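Local coordinates for protein alpha-glucosidase (Pseudoalteromonas sp. K8, PDB 5HQA) that hydrolyses alpha-glucosidic bonds as a chloride-activated family 97 glycoside hydrolase with a calcium ion at its active site, captured here with acarbose bound, at residues A[267-272]-A[308-313]; A[278-283]-A[315-320]; A[284-289]-A[332-337]; A[328-333]-A[355-360]. All coordinates share one frame; numbering follows the deposited sequence.

How the contacts relate
All four contacts lie in the TIM-barrel domain, on the same side of the chain's centre, with every pair of centres about 8 to 13 Å apart. Contact 1 pairs barrel strands 264-269 and 307-310, and contact 4 continues to the next strand, 352-358. Contacts 2 and 3, the closest two at about 8 Å between centres, join the loop before helix 290-303 to the loop before helix 339-349. Along the chain, contacts 1, 2 and 3 interleave; contact 4 opens after contacts 1 and 2 have closed, and shares Gln332 and Pro333 with contact 3. Contacts 1, 2 and 4 all touch acarbose, whereas contact 3 ties the same two loops together farther from the sugar.

Contact 1 (A[267-272]-A[308-313]); sequences IGIWWG and VLVEGW. With AC1 (4,6-dideoxy-4-{[(1S,4R,5S,6S)-4,5,6-trihydroxy-3-(hydroxymethyl)cyclohex-2-en-1-yl]amino}-alpha-D-glucopyranose), chain B.
Trp270 holds CG anti to its backbone N (chi1 179°), while Glu311 turns CG to the side of its own N (chi1 -59°) and then runs extended. These torsions lay indole and carboxylate side by side, pointing the same way, at the C-terminal ends of two adjacent parallel strands of the TIM barrel. The carboxylate meets the rim of the indole, Glu311 OE2 lying 3.3 Å from Trp270 CD1, and the two planes stand 82° apart.

The strands beneath set this pairing. Leu309 N donates to Ile267 O at 2.9 Å, and Ile269 N to Leu309 O at 2.8 Å. Glu311 N to Ile269 O is weak at 3.4 Å, so the ladder slackens just where the strands give way to the active-site loops. Ile269 and Val310 run alongside each other, CD1 to CG2 4.1 Å, on the sheet face where Ile269 also meets Thr293 and Tyr296 of helix 290-303. Gly268 lies so close to Leu309 O that a side chain would crowd that oxygen.

Beyond the strands Trp270 and Glu311 grip the cyclitol ring of acarbose. Trp280 NE1 also bonds Glu311 OE1, and Lys386 forms a salt bridge with OE2, which helps fix the carboxylate's rotation. Trp270 NE1 donates to AC1 O3B at 3.1 Å and, weakly, to O4, and AC1 O4 in turn donates to Glu311 OE1 at 2.6 Å.

Contact 2 (A[278-283]-A[315-320]); sequences HTWGSG and TGWDGD. With AC1 (4,6-dideoxy-4-{[(1S,4R,5S,6S)-4,5,6-trihydroxy-3-(hydroxymethyl)cyclohex-2-en-1-yl]amino}-alpha-D-glucopyranose), chain B; FMT (formic acid), chain J.
Aromatic stacking joins Trp280 to Trp317. The five-membered ring of Trp280 and the six-membered ring of Trp317 form an offset stack, centroids 4.3 Å apart and planes 11° from parallel. Overlap falls toward the rims: Trp317 CZ3 lies over one face of Trp280, 3.5 Å from CD1, and Trp280 CB packs against Trp317 CE3 at 3.4 Å.

Both tryptophans belong to loops that follow barrel strands 264-269 and 307-310, where TIM barrels carry their active sites, and both line the sugar pocket. They turn edges, not faces, to the cyclitol of acarbose; Trp317 CH2 is 3.6 Å from AC1 O6B.

The hydrogen bonds lie farther out, toward the surface. Ser282 places OG between its backbone N and carbonyl carbon (chi1 64°), so hydroxyl and N-H address one carboxylate together. Ser282 N donates to Asp318 OD1 at 2.9 Å, nearly straight at 172° but from above the carboxylate plane. Ser282 OG donates to Asp318 OD2 at 2.8 Å on its syn side.

Gly281 threads between these groups, and a CB there would press on Asp318 OD1 and clash with a bound formic acid molecule. That molecule, probably from the crystallisation liquor, accepts from Gly281 N through O2 at 2.8 Å.

Contact 3 (A[284-289]-A[332-337]); sequences DKHGAT and QPYDDF
One hydrogen bond carries the polar part: His286 ND1 donates to Asp336 OD2 at 2.8 Å, straight at 179°. The acceptor lies in the imidazole plane and is met on its syn side, and ring and carboxylate planes differ by only 16°. His286 extends its ring with CG anti to the backbone N, and Asp336 answers with CG turned between its N and carbonyl carbon (chi1 56°). Since NE2 of the same ring bonds the carbonyl oxygen of Gly312, the imidazole is held at both nitrogens, each facing an acceptor oxygen, which is consistent with a positively charged ring that the carboxylate would probably stabilise. A phenylalanine in its place would probably leave both Asp336 OD2 and the Gly312 carbonyl without their mate.

Packing surrounds that bond. Tyr334 CD2 approaches His286 CE1 at 3.5 Å in an oblique ring pair, while Ala288 N lies over the centre of the imidazole. Thr289 CG2 touches Asp336 OD2 at 3.5 Å, and Phe337 CD2 meets Ala288 O at 3.6 Å.

Backbone contacts and turns shape both loops. Thr289 CA makes a C-H...O contact of 3.3 Å with Asp336 O. Tyr334 to Phe337 form a type I turn, closed by Phe337 N to Tyr334 O at 3.1 Å; Ala288 is the centre of an inverse gamma turn.

Thr289 is the N-cap of helix 290-303, its OG1 bonded to Asn292 N. Ala288 and Phe337 both rest on Val310 of barrel strand 307-310, and the chain beyond Phe337 soon enters helix 339-349.

Contact 4 (A[328-333]-A[355-360]); sequences FSFTQP and GHHETS. With AC1 (4,6-dideoxy-4-{[(1S,4R,5S,6S)-4,5,6-trihydroxy-3-(hydroxymethyl)cyclohex-2-en-1-yl]amino}-alpha-D-glucopyranose), chain B.
The C-terminal end of strand 352-358, in the parallel TIM-barrel sheet, receives Phe328 and Phe330 of loop 328-333, Phe330 on the side of helix 363-379, while Glu358 reaches into the sugar pocket. Phe328 and Phe330 converge on one carbonyl: Glu358 O lies over a face of the Phe328 ring, 3.3 Å from CD2, and at the edge of the Phe330 ring, 3.2 Å from CE1. Phe328 also brings CE2 to Ser360 OG at 3.3 Å, a hydroxyl bonded to Trp321 O. Phe330 turns its edge to the face of His357 in an offset edge-to-face pair, centroids 5.4 Å apart and planes at 74°.

Glu358 swings CG anti to its backbone N (chi1 174°) and then bends at chi2 (61°), which carries the carboxylate toward acarbose. AC1 O6B donates to OE1 at 2.9 Å, and Ser360 N donates to OE2 at 2.8 Å on the anti lone pair. Val390 N bonds OE2 as well, so one oxygen is tied to the backbone while the other meets the ligand. An alanine here would probably leave the O6B hydroxyl without its acceptor and the Ser360 N-H without its mate.

On the His357 side, a water bridges loop and strand. It donates to Phe330 O at 2.8 Å and lies in the His357 ring plane, 2.8 Å from NE2, while Tyr366 OH bonds ND1 of that ring.

Contact 1 (A[267-272]-A[308-313])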
# COMPACT_ATOMS: atom_id res chain seq x y z
N ILE A 267 -1.56 -5.27 -18.84
CA ILE A 267 -0.73 -4.33 -19.57
C ILE A 267 -1.56 -3.07 -19.79
O ILE A 267 -2.72 -3.00 -19.38
CB ILE A 267 -0.24 -4.91 -20.91
CG1 ILE A 267 -1.44 -5.24 -21.81
CG2 ILE A 267 0.63 -6.15 -20.67
CD1 ILE A 267 -1.06 -5.90 -23.12
N GLY A 268 -0.99 -2.07 -20.45
CA GLY A 268 -1.78 -0.89 -20.64
C GLY A 268 -1.23 0.10 -21.64
O GLY A 268 -0.02 0.18 -21.83
N ILE A 269 -2.14 0.82 -22.29
CA ILE A 269 -1.78 2.04 -23.00
C ILE A 269 -1.56 3.08 -21.91
O ILE A 269 -2.52 3.60 -21.33
CB ILE A 269 -2.85 2.46 -24.00
CG1 ILE A 269 -2.98 1.40 -25.10
CG2 ILE A 269 -2.54 3.82 -24.61
CD1 ILE A 269 -4.18 1.57 -26.01
N TRP A 270 -0.30 3.31 -21.57
CA TRP A 270 0.06 3.95 -20.31
C TRP A 270 1.48 4.51 -20.36
O TRP A 270 1.68 5.72 -20.37
CB TRP A 270 -0.10 2.96 -19.15
CG TRP A 270 0.28 3.60 -17.85
CD1 TRP A 270 -0.43 4.54 -17.17
CD2 TRP A 270 1.48 3.37 -17.10
NE1 TRP A 270 0.25 4.92 -16.03
CE2 TRP A 270 1.43 4.22 -15.97
CE3 TRP A 270 2.59 2.54 -17.27
CZ2 TRP A 270 2.44 4.26 -15.02
CZ3 TRP A 270 3.61 2.58 -16.33
CH2 TRP A 270 3.53 3.43 -15.21
N TRP A 271 2.48 3.62 -20.38
CA TRP A 271 3.88 4.05 -20.33
C TRP A 271 4.23 4.96 -21.51
O TRP A 271 5.02 5.89 -21.36
CB TRP A 271 4.77 2.81 -20.33
CG TRP A 271 6.25 3.02 -20.14
CD1 TRP A 271 7.24 2.73 -21.04
CD2 TRP A 271 6.91 3.50 -18.96
NE1 TRP A 271 8.47 3.00 -20.49
CE2 TRP A 271 8.30 3.47 -19.22
CE3 TRP A 271 6.46 3.94 -17.71
CZ2 TRP A 271 9.24 3.88 -18.28
CZ3 TRP A 271 7.40 4.34 -16.77
CH2 TRP A 271 8.77 4.30 -17.05
N GLY A 272 3.64 4.69 -22.68
CA GLY A 272 3.90 5.54 -23.84
C GLY A 272 3.58 7.00 -23.58
O GLY A 272 4.28 7.89 -24.09
N VAL A 308 -6.35 -4.92 -20.27
CA VAL A 308 -5.61 -3.80 -20.84
C VAL A 308 -6.15 -2.52 -20.22
O VAL A 308 -7.32 -2.17 -20.44
CB VAL A 308 -5.72 -3.75 -22.37
CG1 VAL A 308 -5.04 -2.50 -22.91
CG2 VAL A 308 -5.13 -5.02 -22.98
N LEU A 309 -5.32 -1.83 -19.44
CA LEU A 309 -5.64 -0.48 -19.00
C LEU A 309 -5.48 0.49 -20.16
O LEU A 309 -4.51 0.41 -20.91
CB LEU A 309 -4.71 -0.07 -17.85
CG LEU A 309 -4.73 1.41 -17.43
CD1 LEU A 309 -6.02 1.77 -16.67
CD2 LEU A 309 -3.48 1.74 -16.59
N VAL A 310 -6.42 1.42 -20.30
CA VAL A 310 -6.31 2.46 -21.32
C VAL A 310 -6.63 3.80 -20.68
O VAL A 310 -7.75 4.01 -20.20
CB VAL A 310 -7.24 2.22 -22.52
CG1 VAL A 310 -7.05 3.31 -23.54
CG2 VAL A 310 -6.98 0.86 -23.15
N GLU A 311 -5.64 4.70 -20.67
CA GLU A 311 -5.82 6.06 -20.15
C GLU A 311 -5.96 7.04 -21.31
O GLU A 311 -5.33 6.88 -22.36
CB GLU A 311 -4.66 6.48 -19.25
CG GLU A 311 -4.49 5.56 -18.06
CD GLU A 311 -3.50 6.10 -17.04
OE1 GLU A 311 -2.86 7.13 -17.31
OE2 GLU A 311 -3.37 5.46 -15.97
N GLY A 312 -6.78 8.07 -21.10
CA GLY A 312 -7.03 9.04 -22.14
C GLY A 312 -8.17 8.68 -23.06
O GLY A 312 -8.26 9.23 -24.16
N TRP A 313 -9.06 7.78 -22.64
CA TRP A 313 -10.15 7.33 -23.49
C TRP A 313 -11.32 8.31 -23.48
O TRP A 313 -12.10 8.33 -24.44
CB TRP A 313 -10.64 5.95 -23.03
CG TRP A 313 -11.27 5.99 -21.67
CD1 TRP A 313 -10.63 5.86 -20.46
CD2 TRP A 313 -12.65 6.22 -21.37
NE1 TRP A 313 -11.54 5.98 -19.43
CE2 TRP A 313 -12.78 6.21 -19.96
CE3 TRP A 313 -13.79 6.44 -22.16
CZ2 TRP A 313 -14.01 6.39 -19.32
CZ3 TRP A 313 -15.01 6.62 -21.52
CH2 TRP A 313 -15.11 6.60 -20.12
C1 AC1 B . 1.91 14.31 -11.13
O2 AC1 B . 2.22 13.85 -8.80
C2 AC1 B . 1.45 13.46 -9.95
C4A AC1 B . -1.42 8.01 -14.38
C3 AC1 B . 1.59 11.99 -10.23
O3 AC1 B . 1.21 11.22 -9.08
C4 AC1 B . 0.76 11.62 -11.44
N4A AC1 B . 0.59 10.15 -11.62
C5 AC1 B . 1.57 12.26 -12.55
O5 AC1 B . 1.43 13.74 -12.43
C6 AC1 B . 1.17 11.86 -13.94
C1B AC1 B . -0.82 9.69 -11.86
C2B AC1 B . -0.88 8.03 -11.96
O2B AC1 B . -0.18 7.50 -10.83
C3B AC1 B . -0.39 7.57 -13.20
O3B AC1 B . -0.24 6.13 -13.26
O4 AC1 B . -0.89 7.68 -15.65
C5B AC1 B . -1.76 9.42 -14.35
C7B AC1 B . -1.45 10.27 -13.00
C6B AC1 B . -2.88 9.89 -15.28
O6B AC1 B . -4.09 9.44 -14.75

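Contact 2 (A[278-283]-A[315-320])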
# COMPACT_ATOMS: atom_id res chain seq x y z
N HIS A 278 3.22 8.90 -26.78
CA HIS A 278 1.80 9.11 -27.00
C HIS A 278 1.33 10.25 -26.11
O HIS A 278 2.02 10.67 -25.18
CB HIS A 278 0.98 7.86 -26.69
CG HIS A 278 1.30 6.70 -27.58
ND1 HIS A 278 2.22 5.74 -27.24
CD2 HIS A 278 0.83 6.36 -28.80
CE1 HIS A 278 2.29 4.84 -28.21
NE2 HIS A 278 1.46 5.20 -29.17
N THR A 279 0.13 10.73 -26.40
CA THR A 279 -0.54 11.73 -25.58
C THR A 279 -1.81 11.15 -24.98
O THR A 279 -2.41 10.22 -25.53
CB THR A 279 -0.89 12.98 -26.40
OG1 THR A 279 -1.77 12.61 -27.46
CG2 THR A 279 0.36 13.59 -26.99
N TRP A 280 -2.20 11.70 -23.83
CA TRP A 280 -3.51 11.40 -23.27
C TRP A 280 -4.60 12.10 -24.07
O TRP A 280 -5.67 11.52 -24.31
CB TRP A 280 -3.59 11.85 -21.81
CG TRP A 280 -2.94 10.94 -20.78
CD1 TRP A 280 -3.50 9.85 -20.18
CD2 TRP A 280 -1.64 11.09 -20.21
NE1 TRP A 280 -2.62 9.30 -19.27
CE2 TRP A 280 -1.47 10.04 -19.28
CE3 TRP A 280 -0.59 12.00 -20.41
CZ2 TRP A 280 -0.29 9.88 -18.53
CZ3 TRP A 280 0.58 11.84 -19.66
CH2 TRP A 280 0.72 10.78 -18.74
N GLY A 281 -4.35 13.34 -24.48
CA GLY A 281 -5.32 14.09 -25.24
C GLY A 281 -5.33 13.69 -26.70
O GLY A 281 -4.48 12.94 -27.17
N SER A 282 -6.32 14.21 -27.42
CA SER A 282 -6.53 13.80 -28.80
C SER A 282 -5.42 14.33 -29.70
O SER A 282 -4.68 15.26 -29.35
CB SER A 282 -7.89 14.29 -29.30
OG SER A 282 -7.92 15.70 -29.31
N GLY A 283 -5.29 13.73 -30.88
CA GLY A 283 -4.33 14.18 -31.85
C GLY A 283 -3.60 13.02 -32.48
O GLY A 283 -3.93 11.86 -32.26
N THR A 315 -13.30 12.18 -22.87
CA THR A 315 -13.04 13.58 -23.19
C THR A 315 -12.65 14.36 -21.93
O THR A 315 -13.12 14.08 -20.81
CB THR A 315 -14.25 14.22 -23.86
OG1 THR A 315 -15.36 14.26 -22.96
CG2 THR A 315 -14.64 13.44 -25.11
N GLY A 316 -11.76 15.33 -22.12
CA GLY A 316 -11.32 16.18 -21.04
C GLY A 316 -9.81 16.26 -20.88
O GLY A 316 -9.32 17.07 -20.08
N TRP A 317 -9.07 15.43 -21.61
CA TRP A 317 -7.62 15.43 -21.48
C TRP A 317 -6.92 16.47 -22.34
O TRP A 317 -5.73 16.72 -22.14
CB TRP A 317 -7.04 14.05 -21.83
CG TRP A 317 -7.42 12.95 -20.86
CD1 TRP A 317 -8.55 12.19 -20.90
CD2 TRP A 317 -6.66 12.49 -19.73
NE1 TRP A 317 -8.55 11.29 -19.86
CE2 TRP A 317 -7.40 11.45 -19.13
CE3 TRP A 317 -5.44 12.86 -19.17
CZ2 TRP A 317 -6.96 10.77 -17.99
CZ3 TRP A 317 -4.99 12.18 -18.03
CH2 TRP A 317 -5.75 11.15 -17.46
N ASP A 318 -7.62 17.07 -23.30
CA ASP A 318 -6.94 17.99 -24.21
C ASP A 318 -6.41 19.21 -23.48
O ASP A 318 -7.07 19.76 -22.59
CB ASP A 318 -7.88 18.43 -25.33
CG ASP A 318 -8.15 17.33 -26.32
OD1 ASP A 318 -7.96 16.15 -25.98
OD2 ASP A 318 -8.56 17.66 -27.45
N GLY A 319 -5.21 19.64 -23.87
CA GLY A 319 -4.59 20.81 -23.29
C GLY A 319 -3.61 20.43 -22.21
O GLY A 319 -2.65 19.71 -22.47
N ASP A 320 -3.86 20.90 -20.99
CA ASP A 320 -3.04 20.55 -19.84
C ASP A 320 -3.97 19.82 -18.86
O ASP A 320 -4.69 20.47 -18.09
CB ASP A 320 -2.41 21.79 -19.22
CG ASP A 320 -1.29 21.46 -18.25
OD1 ASP A 320 -1.24 20.30 -17.77
OD2 ASP A 320 -0.47 22.36 -17.96
C1 AC1 B . 1.91 14.31 -11.13
O2 AC1 B . 2.22 13.85 -8.80
C2 AC1 B . 1.45 13.46 -9.95
C4A AC1 B . -1.42 8.01 -14.38
C3 AC1 B . 1.59 11.99 -10.23
O3 AC1 B . 1.21 11.22 -9.08
C4 AC1 B . 0.76 11.62 -11.44
N4A AC1 B . 0.59 10.15 -11.62
C5 AC1 B . 1.57 12.26 -12.55
O5 AC1 B . 1.43 13.74 -12.43
C6 AC1 B . 1.17 11.86 -13.94
C1B AC1 B . -0.82 9.69 -11.86
C2B AC1 B . -0.88 8.03 -11.96
O2B AC1 B . -0.18 7.50 -10.83
C3B AC1 B . -0.39 7.57 -13.20
O3B AC1 B . -0.24 6.13 -13.26
O4 AC1 B . -0.89 7.68 -15.65
C5B AC1 B . -1.76 9.42 -14.35
C7B AC1 B . -1.45 10.27 -13.00
C6B AC1 B . -2.88 9.89 -15.28
O6B AC1 B . -4.09 9.44 -14.75
C FMT J . -1.80 14.73 -23.06
O1 FMT J . -0.73 14.16 -23.29
O2 FMT J . -2.46 15.36 -23.89

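Contact 3 (A[284-289]-A[332-337])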
# COMPACT_ATOMS: atom_id res chain seq x y z
N ASP A 284 -2.56 13.36 -33.26
CA ASP A 284 -1.83 12.36 -34.04
C ASP A 284 -1.13 11.32 -33.18
O ASP A 284 -0.80 10.24 -33.68
CB ASP A 284 -0.80 13.06 -34.93
CG ASP A 284 -1.43 13.96 -35.97
OD1 ASP A 284 -2.61 13.73 -36.31
OD2 ASP A 284 -0.75 14.89 -36.45
N LYS A 285 -0.87 11.61 -31.91
CA LYS A 285 -0.17 10.68 -31.03
C LYS A 285 -1.07 10.14 -29.93
O LYS A 285 -0.56 9.58 -28.95
CB LYS A 285 1.06 11.36 -30.43
CG LYS A 285 2.15 11.72 -31.44
CD LYS A 285 3.24 12.58 -30.80
CE LYS A 285 3.75 11.98 -29.48
NZ LYS A 285 4.63 12.91 -28.71
N HIS A 286 -2.39 10.30 -30.06
CA HIS A 286 -3.31 9.87 -29.02
C HIS A 286 -3.14 8.39 -28.72
O HIS A 286 -3.16 7.55 -29.63
CB HIS A 286 -4.75 10.17 -29.45
CG HIS A 286 -5.75 9.97 -28.35
ND1 HIS A 286 -7.06 9.60 -28.59
CD2 HIS A 286 -5.64 10.11 -27.01
CE1 HIS A 286 -7.70 9.51 -27.45
NE2 HIS A 286 -6.87 9.82 -26.47
N GLY A 287 -2.95 8.05 -27.44
CA GLY A 287 -2.76 6.65 -27.10
C GLY A 287 -4.03 5.83 -27.21
O GLY A 287 -4.04 4.73 -27.77
N ALA A 288 -5.14 6.37 -26.68
CA ALA A 288 -6.38 5.61 -26.48
C ALA A 288 -7.22 5.62 -27.76
O ALA A 288 -8.22 6.33 -27.88
CB ALA A 288 -7.16 6.19 -25.31
N THR A 289 -6.82 4.81 -28.72
CA THR A 289 -7.61 4.61 -29.93
C THR A 289 -8.09 3.17 -29.99
O THR A 289 -7.52 2.27 -29.37
CB THR A 289 -6.81 4.92 -31.19
OG1 THR A 289 -5.82 3.90 -31.40
CG2 THR A 289 -6.12 6.26 -31.06
N GLN A 332 -18.29 9.86 -21.68
CA GLN A 332 -18.20 10.17 -23.10
C GLN A 332 -16.80 9.91 -23.62
O GLN A 332 -15.88 10.68 -23.32
CB GLN A 332 -18.59 11.63 -23.35
CG GLN A 332 -18.46 12.05 -24.80
CD GLN A 332 -19.38 11.24 -25.72
OE1 GLN A 332 -20.59 11.18 -25.49
NE2 GLN A 332 -18.80 10.61 -26.74
N PRO A 333 -16.58 8.86 -24.41
CA PRO A 333 -15.25 8.65 -24.99
C PRO A 333 -14.95 9.65 -26.10
O PRO A 333 -15.85 10.24 -26.71
CB PRO A 333 -15.34 7.22 -25.55
CG PRO A 333 -16.78 7.06 -25.87
CD PRO A 333 -17.51 7.78 -24.77
N TYR A 334 -13.66 9.82 -26.35
CA TYR A 334 -13.23 10.48 -27.58
C TYR A 334 -13.79 9.74 -28.80
O TYR A 334 -14.11 8.55 -28.74
CB TYR A 334 -11.71 10.52 -27.67
CG TYR A 334 -11.01 11.54 -26.79
CD1 TYR A 334 -11.09 12.89 -27.07
CD2 TYR A 334 -10.22 11.14 -25.71
CE1 TYR A 334 -10.44 13.83 -26.28
CE2 TYR A 334 -9.56 12.07 -24.92
CZ TYR A 334 -9.67 13.42 -25.21
OH TYR A 334 -9.02 14.36 -24.43
N ASP A 335 -13.87 10.46 -29.92
CA ASP A 335 -14.41 9.87 -31.14
C ASP A 335 -13.56 8.73 -31.68
O ASP A 335 -14.07 7.93 -32.47
CB ASP A 335 -14.57 10.93 -32.22
CG ASP A 335 -15.66 11.92 -31.91
OD1 ASP A 335 -16.48 11.62 -31.01
OD2 ASP A 335 -15.71 12.98 -32.57
N ASP A 336 -12.29 8.65 -31.32
CA ASP A 336 -11.44 7.59 -31.84
C ASP A 336 -11.35 6.40 -30.89
O ASP A 336 -10.54 5.50 -31.11
CB ASP A 336 -10.04 8.12 -32.18
CG ASP A 336 -9.35 8.80 -31.01
OD1 ASP A 336 -10.00 9.01 -29.96
OD2 ASP A 336 -8.16 9.14 -31.15
N PHE A 337 -12.20 6.37 -29.86
CA PHE A 337 -12.24 5.26 -28.90
C PHE A 337 -13.66 4.69 -28.93
O PHE A 337 -14.58 5.25 -28.33
CB PHE A 337 -11.86 5.74 -27.51
CG PHE A 337 -11.66 4.63 -26.52
CD1 PHE A 337 -12.66 4.30 -25.63
CD2 PHE A 337 -10.47 3.92 -26.49
CE1 PHE A 337 -12.47 3.27 -24.71
CE2 PHE A 337 -10.27 2.90 -25.57
CZ PHE A 337 -11.27 2.58 -24.68

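Contact 4 (A[328-333]-A[355-360])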
# COMPACT_ATOMS: atom_id res chain seq x y z
N PHE A 328 -13.56 16.88 -17.14
CA PHE A 328 -13.56 15.46 -17.46
C PHE A 328 -14.98 14.92 -17.54
O PHE A 328 -15.80 15.17 -16.66
CB PHE A 328 -12.78 14.67 -16.40
CG PHE A 328 -11.30 14.71 -16.58
CD1 PHE A 328 -10.72 14.36 -17.79
CD2 PHE A 328 -10.47 15.08 -15.53
CE1 PHE A 328 -9.33 14.38 -17.95
CE2 PHE A 328 -9.10 15.11 -15.67
CZ PHE A 328 -8.52 14.76 -16.89
N SER A 329 -15.27 14.19 -18.61
CA SER A 329 -16.45 13.34 -18.68
C SER A 329 -16.05 11.92 -18.35
O SER A 329 -15.01 11.43 -18.80
CB SER A 329 -17.09 13.39 -20.07
OG SER A 329 -18.13 12.42 -20.19
N PHE A 330 -16.87 11.24 -17.54
CA PHE A 330 -16.61 9.85 -17.22
C PHE A 330 -17.57 8.91 -17.93
O PHE A 330 -17.61 7.72 -17.60
CB PHE A 330 -16.64 9.67 -15.70
CG PHE A 330 -15.60 10.52 -15.00
CD1 PHE A 330 -14.27 10.13 -14.99
CD2 PHE A 330 -15.95 11.73 -14.42
CE1 PHE A 330 -13.31 10.92 -14.38
CE2 PHE A 330 -14.99 12.53 -13.80
CZ PHE A 330 -13.67 12.12 -13.78
N THR A 331 -18.30 9.40 -18.92
CA THR A 331 -19.14 8.57 -19.76
C THR A 331 -18.89 8.75 -21.25
O THR A 331 -19.27 7.86 -22.02
CB THR A 331 -20.63 8.84 -19.50
OG1 THR A 331 -20.87 10.25 -19.61
CG2 THR A 331 -21.04 8.37 -18.12
N GLN A 332 -18.29 9.86 -21.68
CA GLN A 332 -18.20 10.17 -23.10
C GLN A 332 -16.80 9.91 -23.62
O GLN A 332 -15.88 10.68 -23.32
CB GLN A 332 -18.59 11.63 -23.35
CG GLN A 332 -18.46 12.05 -24.80
CD GLN A 332 -19.38 11.24 -25.72
OE1 GLN A 332 -20.59 11.18 -25.49
NE2 GLN A 332 -18.80 10.61 -26.74
N PRO A 333 -16.58 8.86 -24.41
CA PRO A 333 -15.25 8.65 -24.99
C PRO A 333 -14.95 9.65 -26.10
O PRO A 333 -15.85 10.24 -26.71
CB PRO A 333 -15.34 7.22 -25.55
CG PRO A 333 -16.78 7.06 -25.87
CD PRO A 333 -17.51 7.78 -24.77
N GLY A 355 -10.85 -0.03 -16.80
CA GLY A 355 -11.32 1.34 -16.88
C GLY A 355 -10.39 2.31 -16.18
O GLY A 355 -9.48 1.93 -15.44
N HIS A 356 -10.62 3.60 -16.43
CA HIS A 356 -9.74 4.64 -15.88
C HIS A 356 -10.55 5.89 -15.64
O HIS A 356 -11.18 6.41 -16.57
CB HIS A 356 -8.58 4.94 -16.83
CG HIS A 356 -7.59 5.90 -16.24
ND1 HIS A 356 -7.21 7.06 -16.86
CD2 HIS A 356 -6.91 5.86 -15.06
CE1 HIS A 356 -6.32 7.70 -16.11
NE2 HIS A 356 -6.13 6.99 -15.01
N HIS A 357 -10.51 6.39 -14.40
CA HIS A 357 -11.23 7.58 -13.96
C HIS A 357 -10.21 8.50 -13.29
O HIS A 357 -10.02 8.41 -12.08
CB HIS A 357 -12.35 7.24 -12.99
CG HIS A 357 -13.51 6.52 -13.61
ND1 HIS A 357 -14.46 5.87 -12.86
CD2 HIS A 357 -13.87 6.36 -14.90
CE1 HIS A 357 -15.36 5.33 -13.66
NE2 HIS A 357 -15.03 5.62 -14.91
N GLU A 358 -9.56 9.37 -14.06
CA GLU A 358 -8.73 10.43 -13.48
C GLU A 358 -9.59 11.65 -13.20
O GLU A 358 -10.32 12.12 -14.08
CB GLU A 358 -7.58 10.80 -14.42
CG GLU A 358 -6.76 12.01 -13.93
CD GLU A 358 -6.08 11.75 -12.58
OE1 GLU A 358 -5.28 10.79 -12.47
OE2 GLU A 358 -6.35 12.50 -11.62
N THR A 359 -9.49 12.18 -11.97
CA THR A 359 -10.29 13.33 -11.58
C THR A 359 -9.53 14.64 -11.63
O THR A 359 -10.16 15.70 -11.58
CB THR A 359 -10.82 13.15 -10.16
OG1 THR A 359 -9.72 13.18 -9.24
CG2 THR A 359 -11.56 11.82 -10.02
N SER A 360 -8.20 14.60 -11.71
CA SER A 360 -7.35 15.78 -11.50
C SER A 360 -7.79 16.56 -10.27
O SER A 360 -7.78 17.79 -10.24
CB SER A 360 -7.32 16.68 -12.74
OG SER A 360 -6.55 16.08 -13.75
C1 AC1 B . 1.91 14.31 -11.13
O2 AC1 B . 2.22 13.85 -8.80
C2 AC1 B . 1.45 13.46 -9.95
C4A AC1 B . -1.42 8.01 -14.38
C3 AC1 B . 1.59 11.99 -10.23
O3 AC1 B . 1.21 11.22 -9.08
C4 AC1 B . 0.76 11.62 -11.44
N4A AC1 B . 0.59 10.15 -11.62
C5 AC1 B . 1.57 12.26 -12.55
O5 AC1 B . 1.43 13.74 -12.43
C6 AC1 B . 1.17 11.86 -13.94
C1B AC1 B . -0.82 9.69 -11.86
C2B AC1 B . -0.88 8.03 -11.96
O2B AC1 B . -0.18 7.50 -10.83
C3B AC1 B . -0.39 7.57 -13.20
O3B AC1 B . -0.24 6.13 -13.26
O4 AC1 B . -0.89 7.68 -15.65
C5B AC1 B . -1.76 9.42 -14.35
C7B AC1 B . -1.45 10.27 -13.00
C6B AC1 B . -2.88 9.89 -15.28
O6B AC1 B . -4.09 9.44 -14.75
O HOH W 1 -16.77 5.06 -17.06